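Local structure of alpha-glucosidase ([Eubacterium] rectale, 6PNR) at residues Ser471-Ala476 and Ile589-Leu594; Met513-Pro518 and Gly642-Phe647; Asp290-Lys295 and Gly327-Glu332. The protein is a glycoside hydrolase of family 31, a sulfoquinovosidase that probably hydrolyses alpha-glycosides of sulfoquinovose, the sulfonated sugar of plant sulfolipids. One frame throughout, in Å; residues are numbered along the deposited sequence.

Contact 1: Ser471-Ala476 and Ile589-Leu594. With SO4 (sulfate ion), chain D.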
loop_
_atom_site.group_PDB
_atom_site.type_symbol
_atom_site.label_atom_id
_atom_site.label_comp_id
_atom_site.label_asym_id
_atom_site.label_seq_id
_atom_site.Cartn_x
_atom_site.Cartn_y
_atom_site.Cartn_z
ATOM N N SER A 471 7.798 -6.798 -20.464
ATOM C CA SER A 471 7.078 -7.700 -19.568
ATOM C C SER A 471 6.532 -8.904 -20.319
ATOM O O SER A 471 6.271 -9.942 -19.702
ATOM C CB SER A 471 5.952 -6.950 -18.826
ATOM O OG SER A 471 4.940 -6.489 -19.713
ATOM N N VAL A 472 6.390 -8.786 -21.639
ATOM C CA VAL A 472 6.013 -9.914 -22.483
ATOM C C VAL A 472 7.045 -11.038 -22.383
ATOM O O VAL A 472 6.695 -12.228 -22.363
ATOM C CB VAL A 472 5.855 -9.435 -23.935
ATOM C CG1 VAL A 472 5.706 -10.642 -24.882
ATOM C CG2 VAL A 472 4.692 -8.430 -24.047
ATOM N N ILE A 473 8.332 -10.684 -22.347
ATOM C CA ILE A 473 9.370 -11.716 -22.321
ATOM C C ILE A 473 9.326 -12.471 -21.005
ATOM O O ILE A 473 9.428 -13.707 -20.967
ATOM C CB ILE A 473 10.762 -11.103 -22.545
ATOM C CG1 ILE A 473 10.807 -10.306 -23.834
ATOM C CG2 ILE A 473 11.822 -12.213 -22.556
ATOM C CD1 ILE A 473 11.799 -9.198 -23.787
ATOM N N CYS A 474 9.213 -11.727 -19.901
ATOM C CA CYS A 474 9.070 -12.340 -18.582
ATOM C C CYS A 474 7.860 -13.274 -18.536
ATOM O O CYS A 474 7.938 -14.394 -18.008
ATOM C CB CYS A 474 8.951 -11.225 -17.532
ATOM S SG CYS A 474 9.128 -11.791 -15.815
ATOM N N GLY A 475 6.731 -12.826 -19.086
ATOM C CA GLY A 475 5.548 -13.668 -19.123
ATOM C C GLY A 475 5.758 -14.930 -19.935
ATOM O O GLY A 475 5.240 -15.989 -19.588
ATOM N N ALA A 476 6.512 -14.827 -21.034
ATOM C CA ALA A 476 6.785 -15.991 -21.865
ATOM C C ALA A 476 7.654 -16.998 -21.125
ATOM O O ALA A 476 7.361 -18.200 -21.120
ATOM C CB ALA A 476 7.456 -15.559 -23.164
ATOM N N ILE A 589 18.762 -14.029 -15.843
ATOM C CA ILE A 589 18.420 -13.296 -17.051
ATOM C C ILE A 589 16.961 -13.561 -17.390
ATOM O O ILE A 589 16.546 -14.717 -17.524
ATOM C CB ILE A 589 19.343 -13.701 -18.208
ATOM C CG1 ILE A 589 20.748 -13.116 -17.970
ATOM C CG2 ILE A 589 18.743 -13.267 -19.542
ATOM C CD1 ILE A 589 21.823 -13.736 -18.820
ATOM N N GLN A 590 16.176 -12.494 -17.542
ATOM C CA GLN A 590 14.772 -12.681 -17.875
ATOM C C GLN A 590 14.305 -11.861 -19.072
ATOM O O GLN A 590 13.116 -11.918 -19.407
ATOM C CB GLN A 590 13.884 -12.388 -16.649
ATOM C CG GLN A 590 13.814 -10.924 -16.236
ATOM C CD GLN A 590 12.824 -10.674 -15.107
ATOM O OE1 GLN A 590 12.863 -11.329 -14.065
ATOM N NE2 GLN A 590 11.917 -9.721 -15.318
ATOM N N TYR A 591 15.193 -11.115 -19.738
ATOM C CA TYR A 591 14.829 -10.397 -20.957
ATOM C C TYR A 591 15.607 -10.896 -22.176
ATOM O O TYR A 591 15.607 -10.239 -23.228
ATOM C CB TYR A 591 14.997 -8.884 -20.751
ATOM C CG TYR A 591 14.114 -8.349 -19.624
ATOM C CD1 TYR A 591 12.734 -8.492 -19.667
ATOM C CD2 TYR A 591 14.664 -7.722 -18.520
ATOM C CE1 TYR A 591 11.925 -8.011 -18.636
ATOM C CE2 TYR A 591 13.868 -7.228 -17.494
ATOM C CZ TYR A 591 12.507 -7.372 -17.559
ATOM O OH TYR A 591 11.730 -6.911 -16.522
ATOM N N GLU A 592 16.257 -12.045 -22.067
ATOM C CA GLU A 592 16.672 -12.833 -23.220
ATOM C C GLU A 592 16.009 -14.201 -23.124
ATOM O O GLU A 592 15.716 -14.681 -22.025
ATOM C CB GLU A 592 18.206 -13.016 -23.286
ATOM C CG GLU A 592 18.998 -11.761 -22.925
ATOM C CD GLU A 592 20.492 -11.951 -23.097
ATOM O OE1 GLU A 592 20.947 -13.115 -23.081
ATOM O OE2 GLU A 592 21.207 -10.938 -23.246
ATOM N N TYR A 593 15.783 -14.829 -24.273
ATOM C CA TYR A 593 15.263 -16.191 -24.305
ATOM C C TYR A 593 15.898 -16.969 -25.449
ATOM O O TYR A 593 16.325 -16.390 -26.451
ATOM C CB TYR A 593 13.723 -16.226 -24.442
ATOM C CG TYR A 593 13.146 -15.590 -25.698
ATOM C CD1 TYR A 593 12.815 -14.231 -25.732
ATOM C CD2 TYR A 593 12.894 -16.348 -26.834
ATOM C CE1 TYR A 593 12.262 -13.650 -26.884
ATOM C CE2 TYR A 593 12.354 -15.781 -27.982
ATOM C CZ TYR A 593 12.035 -14.435 -28.004
ATOM O OH TYR A 593 11.494 -13.885 -29.153
ATOM N N LEU A 594 15.973 -18.295 -25.277
ATOM C CA LEU A 594 16.328 -19.183 -26.378
ATOM C C LEU A 594 15.062 -19.483 -27.170
ATOM O O LEU A 594 14.062 -19.932 -26.598
ATOM C CB LEU A 594 16.975 -20.478 -25.867
ATOM C CG LEU A 594 18.199 -20.279 -24.960
ATOM C CD1 LEU A 594 18.747 -21.597 -24.379
ATOM C CD2 LEU A 594 19.286 -19.524 -25.711
HETATM S S SO4 D . 18.213 -9.340 -17.813
HETATM O O1 SO4 D . 17.405 -10.082 -16.836
HETATM O O2 SO4 D . 19.639 -9.517 -17.487
HETATM O O3 SO4 D . 17.902 -7.906 -17.737
HETATM O O4 SO4 D . 17.958 -9.842 -19.176
#
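The helix at Ser471-Ala476 meets the loop and strand start at Ile589-Leu594 closest at two residue pairs, Ile473 with Tyr591 and Cys474 with Gln590, each with CA atoms 5.8 Å apart. Ile473 makes most of the contact on the helix side. Its CG2 lies anti to the backbone N, with chi1 -55°, and this carries the methyl into the bend of the loop. There Ile473 CG2 sits 3.4 Å from Gln590 O, a buried carbonyl oxygen without a polar partner in the model. The same methyl reaches Tyr593 CD1 at 3.9 Å, meeting that ring obliquely. The other branch ends at the edge of the Tyr591 ring, with Ile473 CD1 4.3 Å from Tyr591 CD1. Next along the helix, Cys474 SG lies 3.5 Å from Gln590 NE2. The amide of Gln590 is fixed from outside, NE2 to Ser122 O and OE1 to Phe124 N. Its CG rests over the centre of the Tyr591 ring. A sulfate ion, probably from the crystallisation liquor, is held by the loop backbone: Gln590 N donates to sulfate O1 at 2.8 Å and Tyr591 N to sulfate O4 at 3.1 Å. The contact joins helix 469-481 of the TIM-barrel region to the C-terminal beta region. Helix 504-514 also lies against helix 469-481, with Trp510 touching Val472. Strands 573-574 and 599-601 flank Tyr593.

Contact 2: Met513-Pro518 and Gly642-Phe647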
loop_
_atom_site.group_PDB
_atom_site.type_symbol
_atom_site.label_atom_id
_atom_site.label_comp_id
_atom_site.label_asym_id
_atom_site.label_seq_id
_atom_site.Cartn_x
_atom_site.Cartn_y
_atom_site.Cartn_z
ATOM N N MET A 513 10.364 -8.349 -32.262
ATOM C CA MET A 513 10.389 -9.441 -31.292
ATOM C C MET A 513 9.397 -10.529 -31.674
ATOM O O MET A 513 9.727 -11.726 -31.639
ATOM C CB MET A 513 10.066 -8.916 -29.888
ATOM C CG MET A 513 9.685 -10.022 -28.897
ATOM S SD MET A 513 9.457 -9.467 -27.194
ATOM C CE MET A 513 7.862 -8.645 -27.326
ATOM N N ALA A 514 8.187 -10.116 -32.071
ATOM C CA ALA A 514 7.106 -11.054 -32.341
ATOM C C ALA A 514 7.441 -12.014 -33.477
ATOM O O ALA A 514 6.928 -13.142 -33.498
ATOM C CB ALA A 514 5.822 -10.283 -32.663
ATOM N N MET A 515 8.290 -11.603 -34.429
ATOM C CA MET A 515 8.632 -12.533 -35.498
ATOM C C MET A 515 9.462 -13.706 -35.001
ATOM O O MET A 515 9.582 -14.694 -35.724
ATOM C CB MET A 515 9.355 -11.820 -36.648
ATOM C CG MET A 515 10.699 -11.211 -36.294
ATOM S SD MET A 515 11.345 -10.262 -37.701
ATOM C CE MET A 515 12.978 -9.809 -37.117
ATOM N N PHE A 516 10.017 -13.632 -33.791
ATOM C CA PHE A 516 10.659 -14.779 -33.151
ATOM C C PHE A 516 9.761 -15.385 -32.079
ATOM O O PHE A 516 10.223 -15.712 -30.988
ATOM C CB PHE A 516 12.011 -14.387 -32.558
ATOM C CG PHE A 516 13.001 -13.885 -33.570
ATOM C CD1 PHE A 516 13.707 -14.771 -34.374
ATOM C CD2 PHE A 516 13.235 -12.521 -33.703
ATOM C CE1 PHE A 516 14.624 -14.310 -35.302
ATOM C CE2 PHE A 516 14.144 -12.045 -34.639
ATOM C CZ PHE A 516 14.844 -12.945 -35.442
ATOM N N THR A 517 8.456 -15.499 -32.356
ATOM C CA THR A 517 7.486 -16.171 -31.499
ATOM C C THR A 517 6.595 -17.007 -32.413
ATOM O O THR A 517 6.671 -16.846 -33.636
ATOM C CB THR A 517 6.653 -15.164 -30.681
ATOM O OG1 THR A 517 5.735 -14.481 -31.544
ATOM C CG2 THR A 517 7.549 -14.138 -29.953
ATOM N N PRO A 518 5.742 -17.897 -31.884
ATOM C CA PRO A 518 4.934 -18.755 -32.776
ATOM C C PRO A 518 3.869 -18.044 -33.609
ATOM O O PRO A 518 3.411 -18.643 -34.592
ATOM C CB PRO A 518 4.275 -19.749 -31.806
ATOM C CG PRO A 518 5.137 -19.739 -30.596
ATOM C CD PRO A 518 5.643 -18.328 -30.478
ATOM N N GLY A 642 14.512 -2.820 -36.777
ATOM C CA GLY A 642 14.405 -3.911 -37.729
ATOM C C GLY A 642 15.471 -4.980 -37.593
ATOM O O GLY A 642 15.398 -5.998 -38.289
ATOM N N TYR A 643 16.443 -4.796 -36.712
ATOM C CA TYR A 643 17.570 -5.717 -36.593
ATOM C C TYR A 643 17.625 -6.249 -35.166
ATOM O O TYR A 643 18.520 -5.905 -34.387
ATOM C CB TYR A 643 18.862 -5.014 -37.024
ATOM C CG TYR A 643 18.792 -4.632 -38.485
ATOM C CD1 TYR A 643 19.201 -5.519 -39.479
ATOM C CD2 TYR A 643 18.265 -3.408 -38.880
ATOM C CE1 TYR A 643 19.109 -5.182 -40.822
ATOM C CE2 TYR A 643 18.173 -3.067 -40.220
ATOM C CZ TYR A 643 18.596 -3.957 -41.184
ATOM O OH TYR A 643 18.506 -3.615 -42.517
ATOM N N THR A 644 16.657 -7.102 -34.838
ATOM C CA THR A 644 16.570 -7.702 -33.513
ATOM C C THR A 644 17.920 -8.293 -33.107
ATOM O O THR A 644 18.575 -8.946 -33.925
ATOM C CB THR A 644 15.519 -8.819 -33.512
ATOM O OG1 THR A 644 14.376 -8.397 -34.261
ATOM C CG2 THR A 644 15.101 -9.179 -32.092
ATOM N N PRO A 645 18.365 -8.094 -31.860
ATOM C CA PRO A 645 19.550 -8.818 -31.391
ATOM C C PRO A 645 19.282 -10.314 -31.341
ATOM O O PRO A 645 18.750 -10.824 -30.353
ATOM C CB PRO A 645 19.795 -8.220 -30.001
ATOM C CG PRO A 645 19.196 -6.846 -30.097
ATOM C CD PRO A 645 17.938 -7.078 -30.891
ATOM N N ALA A 646 19.624 -11.021 -32.416
ATOM C CA ALA A 646 19.293 -12.430 -32.566
ATOM C C ALA A 646 20.524 -13.186 -33.038
ATOM O O ALA A 646 21.256 -12.714 -33.912
ATOM C CB ALA A 646 18.146 -12.633 -33.553
ATOM N N PHE A 647 20.740 -14.361 -32.453
ATOM C CA PHE A 647 21.920 -15.174 -32.710
ATOM C C PHE A 647 21.472 -16.616 -32.881
ATOM O O PHE A 647 20.488 -17.042 -32.271
ATOM C CB PHE A 647 22.935 -15.062 -31.555
ATOM C CG PHE A 647 23.267 -13.637 -31.180
ATOM C CD1 PHE A 647 22.374 -12.870 -30.435
ATOM C CD2 PHE A 647 24.462 -13.064 -31.577
ATOM C CE1 PHE A 647 22.656 -11.558 -30.114
ATOM C CE2 PHE A 647 24.760 -11.750 -31.246
ATOM C CZ PHE A 647 23.852 -10.994 -30.511
#
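Phe516 and Met515 meet Thr644 and Ala646 where the TIM-barrel region of this family 31 hydrolase packs on its C-terminal beta region. On the barrel side, a type I beta turn runs from Ala514 to Thr517. On the other side lies the approach to strand 646-649.

The apolar contacts centre on the Phe516 ring. Its CG lies anti to the carbonyl carbon, with chi1 -61°, and the ring reaches across to the second segment. Phe516 CZ comes 3.8 Å from Ala646 CB, which approaches obliquely. Phe516 CE2 lies 3.7 Å from Thr644 CB, and the two side chains run past each other in opposite directions. Ile601 of strand 599-601 and Leu554 of helix 538-568 also touch the ring, so Phe516 is wedged between sheet and helix. Met515 has an extended chain beyond CG. Its methyl end, CE, arrives 3.5 Å from Thr644 OG1. Met515 also packs on Leu547, Val550 and Tyr551 of helix 538-568.

The polar groups here bond mainly beyond this pair of segments. Thr644 OG1 is hydrogen-bonded to Glu512 O, just before Met513. That bond ties the threonine to the backbone of helix 504-514, while its hydroxyl oxygen also lies in plane at the edge of the Phe516 ring. Gly642 N is bonded to Glu512 OE1, so one glutamate serves the second segment twice.

Phe516 N donates to Met513 O at 2.9 Å, just ahead of the turn. The turn itself is closed by a weak bond from Thr517 N to Ala514 O. The Thr517 side chain reinforces the turn: its OG1 donates to Ala514 O at 2.7 Å, in the carbonyl plane and on a lone pair, with a C=O...OG1 angle of 129°.

Contact 3: Asp290-Lys295 and Gly327-Glu332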
loop_
_atom_site.group_PDB
_atom_site.type_symbol
_atom_site.label_atom_id
_atom_site.label_comp_id
_atom_site.label_asym_id
_atom_site.label_seq_id
_atom_site.Cartn_x
_atom_site.Cartn_y
_atom_site.Cartn_z
ATOM N N ASP A 290 -22.201 -10.267 -27.178
ATOM C CA ASP A 290 -23.329 -11.071 -27.647
ATOM C C ASP A 290 -22.803 -11.850 -28.855
ATOM O O ASP A 290 -22.699 -11.289 -29.947
ATOM C CB ASP A 290 -24.498 -10.164 -28.010
ATOM C CG ASP A 290 -25.788 -10.929 -28.266
ATOM O OD1 ASP A 290 -25.926 -12.074 -27.785
ATOM O OD2 ASP A 290 -26.664 -10.363 -28.954
ATOM N N TRP A 291 -22.449 -13.123 -28.648
ATOM C CA TRP A 291 -21.512 -13.833 -29.532
ATOM C C TRP A 291 -22.191 -14.420 -30.773
ATOM O O TRP A 291 -22.136 -15.620 -31.037
ATOM C CB TRP A 291 -20.789 -14.918 -28.742
ATOM C CG TRP A 291 -20.373 -14.435 -27.387
ATOM C CD1 TRP A 291 -20.706 -14.982 -26.174
ATOM C CD2 TRP A 291 -19.584 -13.275 -27.101
ATOM N NE1 TRP A 291 -20.163 -14.232 -25.153
ATOM C CE2 TRP A 291 -19.461 -13.186 -25.696
ATOM C CE3 TRP A 291 -18.957 -12.305 -27.893
ATOM C CZ2 TRP A 291 -18.744 -12.165 -25.071
ATOM C CZ3 TRP A 291 -18.233 -11.293 -27.261
ATOM C CH2 TRP A 291 -18.131 -11.236 -25.872
ATOM N N LYS A 292 -22.824 -13.530 -31.542
ATOM C CA LYS A 292 -23.331 -13.788 -32.885
ATOM C C LYS A 292 -22.875 -12.637 -33.763
ATOM O O LYS A 292 -22.764 -11.504 -33.288
ATOM C CB LYS A 292 -24.866 -13.875 -32.915
ATOM C CG LYS A 292 -25.430 -14.812 -31.854
ATOM C CD LYS A 292 -26.881 -15.201 -32.116
ATOM C CE LYS A 292 -27.845 -14.070 -31.860
ATOM N NZ LYS A 292 -29.252 -14.548 -32.021
ATOM N N TYR A 293 -22.597 -12.914 -35.041
ATOM C CA TYR A 293 -22.018 -11.852 -35.852
ATOM C C TYR A 293 -23.026 -10.719 -36.010
ATOM O O TYR A 293 -24.241 -10.914 -35.923
ATOM C CB TYR A 293 -21.521 -12.371 -37.200
ATOM C CG TYR A 293 -22.534 -12.533 -38.311
ATOM C CD1 TYR A 293 -23.194 -13.741 -38.498
ATOM C CD2 TYR A 293 -22.779 -11.502 -39.221
ATOM C CE1 TYR A 293 -24.103 -13.915 -39.524
ATOM C CE2 TYR A 293 -23.698 -11.665 -40.258
ATOM C CZ TYR A 293 -24.352 -12.881 -40.401
ATOM O OH TYR A 293 -25.262 -13.074 -41.420
ATOM N N HIS A 294 -22.499 -9.510 -36.146
ATOM C CA HIS A 294 -23.320 -8.307 -36.161
ATOM C C HIS A 294 -23.770 -8.066 -37.595
ATOM O O HIS A 294 -22.953 -7.750 -38.464
ATOM C CB HIS A 294 -22.538 -7.117 -35.608
ATOM C CG HIS A 294 -23.403 -5.954 -35.233
ATOM N ND1 HIS A 294 -23.906 -5.072 -36.165
ATOM C CD2 HIS A 294 -23.863 -5.538 -34.031
ATOM C CE1 HIS A 294 -24.638 -4.159 -35.552
ATOM N NE2 HIS A 294 -24.632 -4.420 -34.256
ATOM N N LYS A 295 -25.074 -8.219 -37.847
ATOM C CA LYS A 295 -25.549 -8.251 -39.223
ATOM C C LYS A 295 -25.539 -6.879 -39.881
ATOM O O LYS A 295 -25.559 -6.803 -41.113
ATOM C CB LYS A 295 -26.949 -8.870 -39.281
ATOM C CG LYS A 295 -26.955 -10.349 -38.899
ATOM C CD LYS A 295 -28.151 -11.102 -39.465
ATOM C CE LYS A 295 -28.049 -12.588 -39.152
ATOM N NZ LYS A 295 -29.211 -13.359 -39.668
ATOM N N GLY A 327 -28.251 -8.149 -24.810
ATOM C CA GLY A 327 -28.026 -8.991 -25.964
ATOM C C GLY A 327 -29.033 -10.130 -26.109
ATOM O O GLY A 327 -29.727 -10.515 -25.168
ATOM N N GLU A 328 -29.074 -10.691 -27.323
ATOM C CA GLU A 328 -29.958 -11.821 -27.595
ATOM C C GLU A 328 -29.559 -13.050 -26.783
ATOM O O GLU A 328 -30.410 -13.712 -26.181
ATOM C CB GLU A 328 -29.954 -12.141 -29.094
ATOM C CG GLU A 328 -30.762 -11.161 -29.946
ATOM C CD GLU A 328 -32.255 -11.182 -29.600
ATOM O OE1 GLU A 328 -32.883 -12.265 -29.711
ATOM O OE2 GLU A 328 -32.793 -10.122 -29.198
ATOM N N LEU A 329 -28.273 -13.387 -26.765
ATOM C CA LEU A 329 -27.869 -14.569 -26.013
ATOM C C LEU A 329 -28.056 -14.369 -24.513
ATOM O O LEU A 329 -28.370 -15.327 -23.798
ATOM C CB LEU A 329 -26.425 -14.940 -26.360
ATOM C CG LEU A 329 -26.263 -15.538 -27.765
ATOM C CD1 LEU A 329 -24.791 -15.760 -28.101
ATOM C CD2 LEU A 329 -27.055 -16.848 -27.905
ATOM N N TYR A 330 -27.894 -13.140 -24.011
ATOM C CA TYR A 330 -28.225 -12.882 -22.611
ATOM C C TYR A 330 -29.683 -13.219 -22.324
ATOM O O TYR A 330 -30.000 -13.838 -21.302
ATOM C CB TYR A 330 -27.948 -11.425 -22.244
ATOM C CG TYR A 330 -28.385 -11.080 -20.840
ATOM C CD1 TYR A 330 -29.675 -10.639 -20.574
ATOM C CD2 TYR A 330 -27.509 -11.217 -19.771
ATOM C CE1 TYR A 330 -30.079 -10.348 -19.283
ATOM C CE2 TYR A 330 -27.904 -10.925 -18.483
ATOM C CZ TYR A 330 -29.189 -10.490 -18.243
ATOM O OH TYR A 330 -29.571 -10.195 -16.953
ATOM N N LYS A 331 -30.588 -12.795 -23.210
ATOM C CA LYS A 331 -32.010 -13.040 -22.989
ATOM C C LYS A 331 -32.292 -14.534 -22.878
ATOM O O LYS A 331 -32.994 -14.979 -21.964
ATOM C CB LYS A 331 -32.819 -12.407 -24.123
ATOM C CG LYS A 331 -34.332 -12.572 -24.003
ATOM C CD LYS A 331 -35.049 -12.115 -25.285
ATOM C CE LYS A 331 -36.520 -12.553 -25.293
ATOM N NZ LYS A 331 -37.206 -12.275 -26.590
ATOM N N GLU A 332 -31.715 -15.321 -23.783
ATOM C CA GLU A 332 -31.871 -16.773 -23.758
ATOM C C GLU A 332 -31.253 -17.392 -22.507
ATOM O O GLU A 332 -31.854 -18.273 -21.879
ATOM C CB GLU A 332 -31.242 -17.368 -25.016
ATOM C CG GLU A 332 -31.307 -18.881 -25.090
ATOM C CD GLU A 332 -30.773 -19.426 -26.403
ATOM O OE1 GLU A 332 -30.566 -18.642 -27.351
ATOM O OE2 GLU A 332 -30.558 -20.647 -26.486
#
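With chi1 at -170°, Asp290 points its CG away from the backbone N and extends its carboxylate to the first turn of helix 328-335. Chi2 of 22° lets both oxygens accept there. Leu329 N donates to Asp290 OD1 at 2.9 Å, on the syn side and 26° out of the carboxylate plane. Glu328 N donates to Asp290 OD2, also at 2.9 Å, but from above that plane. Gly327 holds the N-cap position and has no side chain to cap with, so a carboxylate from a distant loop takes the backbone N-H groups instead. The positive end of the helix dipole would probably favour the charged form of Asp290. The glycine also suits the close approach, with Asp290 OD2 3.6 Å from Gly327 CA. An asparagine in place of Asp290 would probably leave one of the two helix N-H groups without its acceptor, and would lose the negative charge at the helix end.

Leu329 backs this polar grip. Its CB lies 3.2 Å from Asp290 OD1, and its CD1 comes 3.6 Å from Trp291 N, a buried amide with no partner in the model. Lys292 crosses over the same leucine, with its CG 3.9 Å from Leu329 CD1. Farther out its chain bends at chi3, and Lys292 NZ lies 3.9 Å from Glu328 CB. Trp291 is the centre of an inverse gamma turn, with Lys292 N bonded to Asp290 O. The contact joins the loop between strand 285-287 and helix 301-310 to the start of helix 328-335. Ile374 and Tyr378 of helix 365-380 pack on Leu329, as does Leu323 of strand 322-324.

Contacts 1 and 2 are neighbours, with centres 12 Å apart, and their segments alternate along the chain. Both join the TIM-barrel region to the same C-terminal sheet. They touch directly: Tyr593 OH lies 2.9 Å from Phe516 O, a probable hydrogen bond, and Ile473 CG1 packs 3.7 Å from Met513 SD. Contact 3 is far off, its centre about 39 Å from that of contact 1 and about 40 Å from that of contact 2. It joins two parts of the barrel region. It is also near the active site: the Trp291 side chain lies about 7 Å from the bound aza-sugar inhibitor and meets Trp289, which lines the inhibitor pocket.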